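Local coordinates for Asp (PDB 3RFI), which probably binds and perturbs lipid membranes as the saposin-like plant-specific insert of an aspartic protease, at residues A[13-18]-A[99-104]; A[84-87]-A[91-94]; A[34-39]-A[74-79]. All coordinates share one frame; numbering follows the deposited sequence. Where two conformers were deposited one is given.

Contact 1: A[13-18]-A[99-104]; sequences TIVSQY and YVNQLC
V15 and N101 lie opposite each other where two helical segments run roughly antiparallel: the axes of 13-18 and 99-104 make an angle of 144° and come within 9.7 Å, and the CA atoms of this pair lie 6.3 Å apart. V15 carries the contact, reaching across with both methyls. Its CG1 stands anti to the backbone N (chi1 -180°), and CG2 is thereby turned in beside that N, toward the other helix. There it meets two residues one helical turn apart: V15 CG2 lies 3.4 Å from V100 CG1, closer than carbons usually pack, and 3.8 Å from C104 SG. The valines pass side by side, pointing opposite ways. On the other flank, V15 CG1 rests alongside the amide of N101, 4.0 Å from its OD1. Cutting V15 back to an alanine would probably leave a gap facing V100 and the sulfur of C104, which would both lose the methyl packed on them. C104 is also disulfide-bonded to C11, one turn before V15 on helix 6-29, and K12 of that helix touches N101 and C104. The valine packing thus extends inward a join that the disulfide makes covalent between helices 6-29 and 90-104.

Contact 2: A[84-87]-A[91-94]; sequences QNQL and GTKE
Q86 and T92 set their side chains at about a right angle to each other across the bend between helix 71-87 and helix 90-104. The glutamine starts with CG anti to its own N (chi1 -153°) and then bends at the next bond, and this kink swings the amide over toward the threonine instead of letting the chain run straight outward. The hydroxyl of T92 is the donor: its OG1 gives a hydrogen bond to Q86 OE1 at 2.9 Å. It comes at the flank of the carbonyl oxygen, with a C=O...donor angle of 108° and a tilt of 21° from the carbonyl plane.

The other branch of the threonine does different work. While OG1 sits beside the backbone N of T92 and turns to the glutamine, the methyl is directed to L87. This leucine begins by pointing its CB away from segment 91-94, yet its end returns: L87 CD2 meets T92 CG2 at 3.7 Å, the two side chains crossing obliquely. Backbone oxygens also lie against the threonine, with Q86 O at 3.8 Å from T92 CB and L87 O at 3.9 Å from T92 CG2. L87 O has a polar partner of its own, the indole NE1 of W23 on helix 6-29, whose side chain also touches T92 and K93.

T92 therefore divides its two branches by chemistry, hydroxyl to amide and methyl to methyl, at the bend between the two helices. The contact rests on one side-chain hydrogen bond and one methyl contact at the surface, so what joins the segments here is small and mixed in character, part polar and part apolar.

Contact 3: A[34-39]-A[74-79]; sequences QVCSQA and TACEMA
C36 and C76 are joined through their sulfurs, and this disulfide accounts for most of the surface that segments 34-39 and 74-79 bury against each other. The SG atoms are 2.0 Å apart and the bridge turns through a chi3 of -92°, the near-perpendicular twist of an unstrained disulfide, here in the left-handed sense. The two halves leave their helices differently. In C76 the sulfur stands anti to the backbone N (chi1 -178°) and extends straight toward helix 32-38, whereas in C36 it lies anti to the carbonyl carbon, beside the backbone N. With both CB atoms directed at the partner segment, the CA atoms end up 6.0 Å apart.

E77 adds the third share. Its backbone N approaches C36 SG at 3.4 Å, and its CG lies 4.0 Å from the same sulfur, making the glutamate's aliphatic stem a flank for the bridge. Beyond CG the chain is extended, and the side chain also touches P32 and D33 at the start of helix 32-38.

C36 is buried, with C42 and V80 against its side chain. C42 itself forms a disulfide with C73, one helical turn before C76, so two neighbouring bridges tie the end of helix 32-38 and the loop after it to the first turns of helix 71-87. This is the paired-disulfide end of a saposin-like fold. Its chemistry is covalent and apolar rather than polar: an S-S bond joins the segments, with the stem and backbone N of E77 against one of its sulfurs.

How the contacts relate
The three contacts follow the long axis of an all-helical domain whose saposin halves occur in swapped order, region 2 before region 1, as in plant-specific inserts. Contacts 1 and 3 lie on opposite sides of the chain's centre, their centres 30 Å and their nearest atoms about 20 Å apart, and each is anchored at a disulfide. Contact 2 falls between them, its centre about 16 Å from that of contact 1 and 19 Å from that of contact 3. It shares helix 90-104 with the former and helix 71-87 with the latter. Its nearest atoms are about 5 Å from those of either neighbour, without touching. In this chain, disulfide-linked ends flank a non-covalent bend.

Contact 1: A[13-18]-A[99-104]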
# COMPACT_ATOMS: atom_id res chain seq x y z
N THR A 13 -4.74 -9.07 -15.57
CA THR A 13 -5.90 -8.20 -15.68
C THR A 13 -6.00 -7.33 -14.45
O THR A 13 -6.21 -6.12 -14.55
CB THR A 13 -7.17 -9.01 -15.87
OG1 THR A 13 -7.04 -9.68 -17.14
CG2 THR A 13 -8.42 -8.10 -15.92
N ILE A 14 -5.80 -7.95 -13.28
CA ILE A 14 -5.77 -7.17 -12.08
C ILE A 14 -4.76 -6.02 -12.23
O ILE A 14 -5.09 -4.86 -11.96
CB ILE A 14 -5.39 -8.03 -10.83
CG1 ILE A 14 -6.55 -8.95 -10.41
CG2 ILE A 14 -4.87 -7.14 -9.69
CD1 ILE A 14 -7.85 -8.25 -9.91
N VAL A 15 -3.52 -6.33 -12.60
CA VAL A 15 -2.53 -5.27 -12.63
C VAL A 15 -2.90 -4.20 -13.69
O VAL A 15 -2.91 -2.99 -13.39
CB VAL A 15 -1.08 -5.84 -12.86
CG1 VAL A 15 -0.04 -4.70 -12.88
CG2 VAL A 15 -0.71 -6.86 -11.78
N SER A 16 -3.18 -4.63 -14.91
CA SER A 16 -3.39 -3.68 -16.01
C SER A 16 -4.68 -2.90 -15.82
O SER A 16 -4.67 -1.69 -15.98
CB SER A 16 -3.39 -4.38 -17.36
OG SER A 16 -4.50 -5.24 -17.44
N GLN A 17 -5.76 -3.59 -15.45
CA GLN A 17 -7.08 -2.95 -15.34
C GLN A 17 -7.39 -2.37 -13.98
O GLN A 17 -8.14 -1.42 -13.89
CB GLN A 17 -8.19 -3.92 -15.71
CG GLN A 17 -8.08 -4.25 -17.14
CD GLN A 17 -9.36 -4.78 -17.64
OE1 GLN A 17 -10.43 -4.27 -17.30
NE2 GLN A 17 -9.27 -5.84 -18.46
N TYR A 18 -6.82 -2.95 -12.94
CA TYR A 18 -7.20 -2.57 -11.59
C TYR A 18 -6.03 -2.17 -10.72
O TYR A 18 -6.22 -1.82 -9.58
CB TYR A 18 -7.90 -3.74 -10.87
CG TYR A 18 -9.17 -4.15 -11.52
CD1 TYR A 18 -9.18 -5.15 -12.47
CD2 TYR A 18 -10.37 -3.54 -11.19
CE1 TYR A 18 -10.36 -5.58 -13.09
CE2 TYR A 18 -11.55 -3.93 -11.78
CZ TYR A 18 -11.54 -4.96 -12.72
OH TYR A 18 -12.71 -5.37 -13.29
N TYR A 99 6.56 -5.00 -10.04
CA TYR A 99 6.85 -6.19 -9.21
C TYR A 99 5.73 -7.25 -9.27
O TYR A 99 5.99 -8.45 -9.46
CB TYR A 99 7.00 -5.74 -7.74
CG TYR A 99 7.31 -6.85 -6.79
CD1 TYR A 99 6.31 -7.43 -6.04
CD2 TYR A 99 8.63 -7.31 -6.64
CE1 TYR A 99 6.58 -8.42 -5.13
CE2 TYR A 99 8.93 -8.30 -5.74
CZ TYR A 99 7.89 -8.87 -4.99
OH TYR A 99 8.18 -9.88 -4.12
N VAL A 100 4.50 -6.81 -9.07
CA VAL A 100 3.34 -7.70 -9.10
C VAL A 100 3.18 -8.31 -10.49
O VAL A 100 2.94 -9.52 -10.64
CB VAL A 100 2.07 -6.96 -8.75
CG1 VAL A 100 0.83 -7.87 -8.94
CG2 VAL A 100 2.20 -6.40 -7.31
N ASN A 101 3.32 -7.46 -11.51
CA ASN A 101 3.17 -7.94 -12.84
C ASN A 101 4.21 -9.04 -13.16
O ASN A 101 3.88 -10.04 -13.81
CB ASN A 101 3.34 -6.77 -13.82
CG ASN A 101 2.75 -7.09 -15.16
OD1 ASN A 101 1.60 -7.53 -15.24
ND2 ASN A 101 3.53 -6.87 -16.23
N GLN A 102 5.47 -8.83 -12.76
CA GLN A 102 6.50 -9.83 -13.01
C GLN A 102 6.11 -11.15 -12.32
O GLN A 102 6.39 -12.21 -12.83
CB GLN A 102 7.87 -9.36 -12.51
CG GLN A 102 8.44 -8.16 -13.30
CD GLN A 102 9.03 -8.49 -14.68
OE1 GLN A 102 8.54 -9.37 -15.41
NE2 GLN A 102 10.11 -7.76 -15.05
N LEU A 103 5.49 -11.08 -11.14
CA LEU A 103 4.98 -12.28 -10.45
C LEU A 103 3.78 -12.93 -11.16
O LEU A 103 3.72 -14.16 -11.24
CB LEU A 103 4.67 -11.97 -8.98
CG LEU A 103 5.94 -11.86 -8.16
CD1 LEU A 103 5.65 -11.02 -6.89
CD2 LEU A 103 6.48 -13.26 -7.76
N CYS A 104 2.85 -12.13 -11.70
CA CYS A 104 1.77 -12.68 -12.52
C CYS A 104 2.37 -13.57 -13.59
O CYS A 104 1.81 -14.64 -13.87
CB CYS A 104 1.00 -11.59 -13.27
SG CYS A 104 0.19 -10.48 -12.20

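Contact 2: A[84-87]-A[91-94]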
# COMPACT_ATOMS: atom_id res chain seq x y z
N GLN A 84 2.38 7.15 3.87
CA GLN A 84 1.34 6.97 2.87
C GLN A 84 1.56 7.88 1.70
O GLN A 84 1.26 7.49 0.58
CB GLN A 84 -0.03 7.29 3.42
CG GLN A 84 -0.56 6.18 4.39
CD GLN A 84 -1.84 6.64 5.08
OE1 GLN A 84 -1.77 7.39 6.05
NE2 GLN A 84 -3.02 6.26 4.54
N ASN A 85 2.04 9.09 1.98
CA ASN A 85 2.27 10.02 0.87
C ASN A 85 3.43 9.54 -0.01
O ASN A 85 3.32 9.69 -1.25
CB ASN A 85 2.58 11.42 1.34
CG ASN A 85 2.29 12.44 0.28
OD1 ASN A 85 1.16 12.63 -0.08
ND2 ASN A 85 3.33 13.13 -0.21
N GLN A 86 4.48 8.96 0.59
CA GLN A 86 5.56 8.36 -0.19
C GLN A 86 4.96 7.25 -1.05
O GLN A 86 5.30 7.09 -2.22
CB GLN A 86 6.71 7.82 0.67
CG GLN A 86 8.07 7.79 -0.03
CD GLN A 86 8.17 6.77 -1.05
OE1 GLN A 86 8.62 7.02 -2.19
NE2 GLN A 86 7.73 5.57 -0.69
N LEU A 87 4.00 6.52 -0.51
CA LEU A 87 3.52 5.37 -1.27
C LEU A 87 2.70 5.79 -2.49
O LEU A 87 2.54 5.00 -3.42
CB LEU A 87 2.69 4.47 -0.36
CG LEU A 87 3.50 3.72 0.68
CD1 LEU A 87 2.56 2.72 1.33
CD2 LEU A 87 4.66 3.03 -0.04
N GLY A 91 6.97 6.79 -8.92
CA GLY A 91 8.01 5.79 -8.85
C GLY A 91 7.63 4.59 -7.99
O GLY A 91 7.84 3.46 -8.37
N THR A 92 7.08 4.85 -6.80
CA THR A 92 6.78 3.78 -5.88
C THR A 92 5.63 2.89 -6.41
O THR A 92 5.76 1.67 -6.44
CB THR A 92 6.45 4.35 -4.51
OG1 THR A 92 7.62 5.02 -4.02
CG2 THR A 92 5.99 3.23 -3.53
N LYS A 93 4.54 3.53 -6.83
CA LYS A 93 3.42 2.87 -7.47
C LYS A 93 3.89 2.03 -8.63
O LYS A 93 3.54 0.86 -8.72
CB LYS A 93 2.40 3.92 -7.96
CG LYS A 93 1.35 3.35 -8.93
CD LYS A 93 0.76 4.45 -9.86
CE LYS A 93 0.43 5.74 -9.08
NZ LYS A 93 -0.77 6.42 -9.60
N GLU A 94 4.71 2.61 -9.51
CA GLU A 94 5.10 1.91 -10.74
C GLU A 94 5.99 0.69 -10.39
O GLU A 94 5.90 -0.36 -11.02
CB GLU A 94 5.81 2.84 -11.73
CG GLU A 94 4.96 4.06 -12.23
CD GLU A 94 5.81 5.12 -13.01
OE1 GLU A 94 6.95 4.81 -13.40
OE2 GLU A 94 5.34 6.27 -13.22

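Contact 3: A[34-39]-A[74-79]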
# COMPACT_ATOMS: atom_id res chain seq x y z
N GLN A 34 -4.35 3.37 13.74
CA GLN A 34 -4.36 1.93 13.93
C GLN A 34 -2.93 1.41 13.90
O GLN A 34 -2.56 0.57 14.70
CB GLN A 34 -5.13 1.28 12.77
CG GLN A 34 -5.86 0.14 13.17
CD GLN A 34 -6.87 0.46 14.29
OE1 GLN A 34 -7.79 1.30 14.13
NE2 GLN A 34 -6.69 -0.21 15.42
N VAL A 35 -2.16 1.90 12.93
CA VAL A 35 -0.78 1.48 12.77
C VAL A 35 -0.02 1.92 14.03
O VAL A 35 0.67 1.12 14.64
CB VAL A 35 -0.11 2.15 11.56
CG1 VAL A 35 1.37 1.82 11.56
CG2 VAL A 35 -0.66 1.60 10.28
N CYS A 36 -0.23 3.17 14.44
CA CYS A 36 0.41 3.70 15.66
C CYS A 36 -0.02 3.02 16.95
O CYS A 36 0.79 2.85 17.86
CB CYS A 36 0.16 5.18 15.69
SG CYS A 36 1.19 5.89 14.35
N SER A 37 -1.27 2.61 17.02
CA SER A 37 -1.72 1.77 18.12
C SER A 37 -1.01 0.39 18.16
O SER A 37 -0.56 -0.05 19.21
CB SER A 37 -3.23 1.58 18.08
OG SER A 37 -3.85 2.77 18.49
N GLN A 38 -0.89 -0.25 17.01
CA GLN A 38 -0.14 -1.50 16.96
C GLN A 38 1.34 -1.30 17.31
O GLN A 38 1.95 -2.21 17.82
CB GLN A 38 -0.26 -2.12 15.61
CG GLN A 38 -1.68 -2.48 15.31
CD GLN A 38 -1.79 -2.94 13.90
OE1 GLN A 38 -1.88 -4.13 13.65
NE2 GLN A 38 -1.68 -2.02 12.95
N ALA A 39 1.87 -0.11 17.03
CA ALA A 39 3.24 0.23 17.48
C ALA A 39 3.34 0.58 18.95
O ALA A 39 4.43 0.85 19.43
CB ALA A 39 3.80 1.37 16.64
N THR A 74 1.09 11.45 18.28
CA THR A 74 0.91 12.43 17.24
C THR A 74 2.06 12.36 16.20
O THR A 74 1.82 12.46 15.02
CB THR A 74 0.86 13.82 17.88
OG1 THR A 74 -0.08 13.77 18.96
CG2 THR A 74 0.42 14.86 16.88
N ALA A 75 3.29 12.20 16.67
CA ALA A 75 4.43 12.11 15.74
C ALA A 75 4.36 10.84 14.93
O ALA A 75 4.64 10.84 13.72
CB ALA A 75 5.81 12.21 16.53
N CYS A 76 3.96 9.75 15.56
CA CYS A 76 3.82 8.52 14.84
C CYS A 76 2.77 8.72 13.73
O CYS A 76 2.95 8.23 12.62
CB CYS A 76 3.29 7.42 15.79
SG CYS A 76 3.12 5.80 15.01
N GLU A 77 1.62 9.29 14.06
CA GLU A 77 0.58 9.40 13.06
C GLU A 77 1.06 10.31 11.89
O GLU A 77 0.78 10.01 10.74
CB GLU A 77 -0.65 10.03 13.67
CG GLU A 77 -1.42 8.93 14.46
CD GLU A 77 -2.54 9.45 15.32
OE1 GLU A 77 -3.38 8.61 15.70
OE2 GLU A 77 -2.55 10.64 15.67
N MET A 78 1.76 11.37 12.21
CA MET A 78 2.38 12.24 11.18
C MET A 78 3.32 11.44 10.34
O MET A 78 3.26 11.58 9.11
CB MET A 78 3.14 13.40 11.80
CG MET A 78 2.33 14.60 12.13
SD MET A 78 3.15 15.80 13.20
CE MET A 78 4.84 15.26 13.10
N ALA A 79 4.17 10.60 10.96
CA ALA A 79 5.06 9.76 10.21
C ALA A 79 4.28 8.81 9.27
O ALA A 79 4.71 8.65 8.15
CB ALA A 79 6.04 8.98 11.08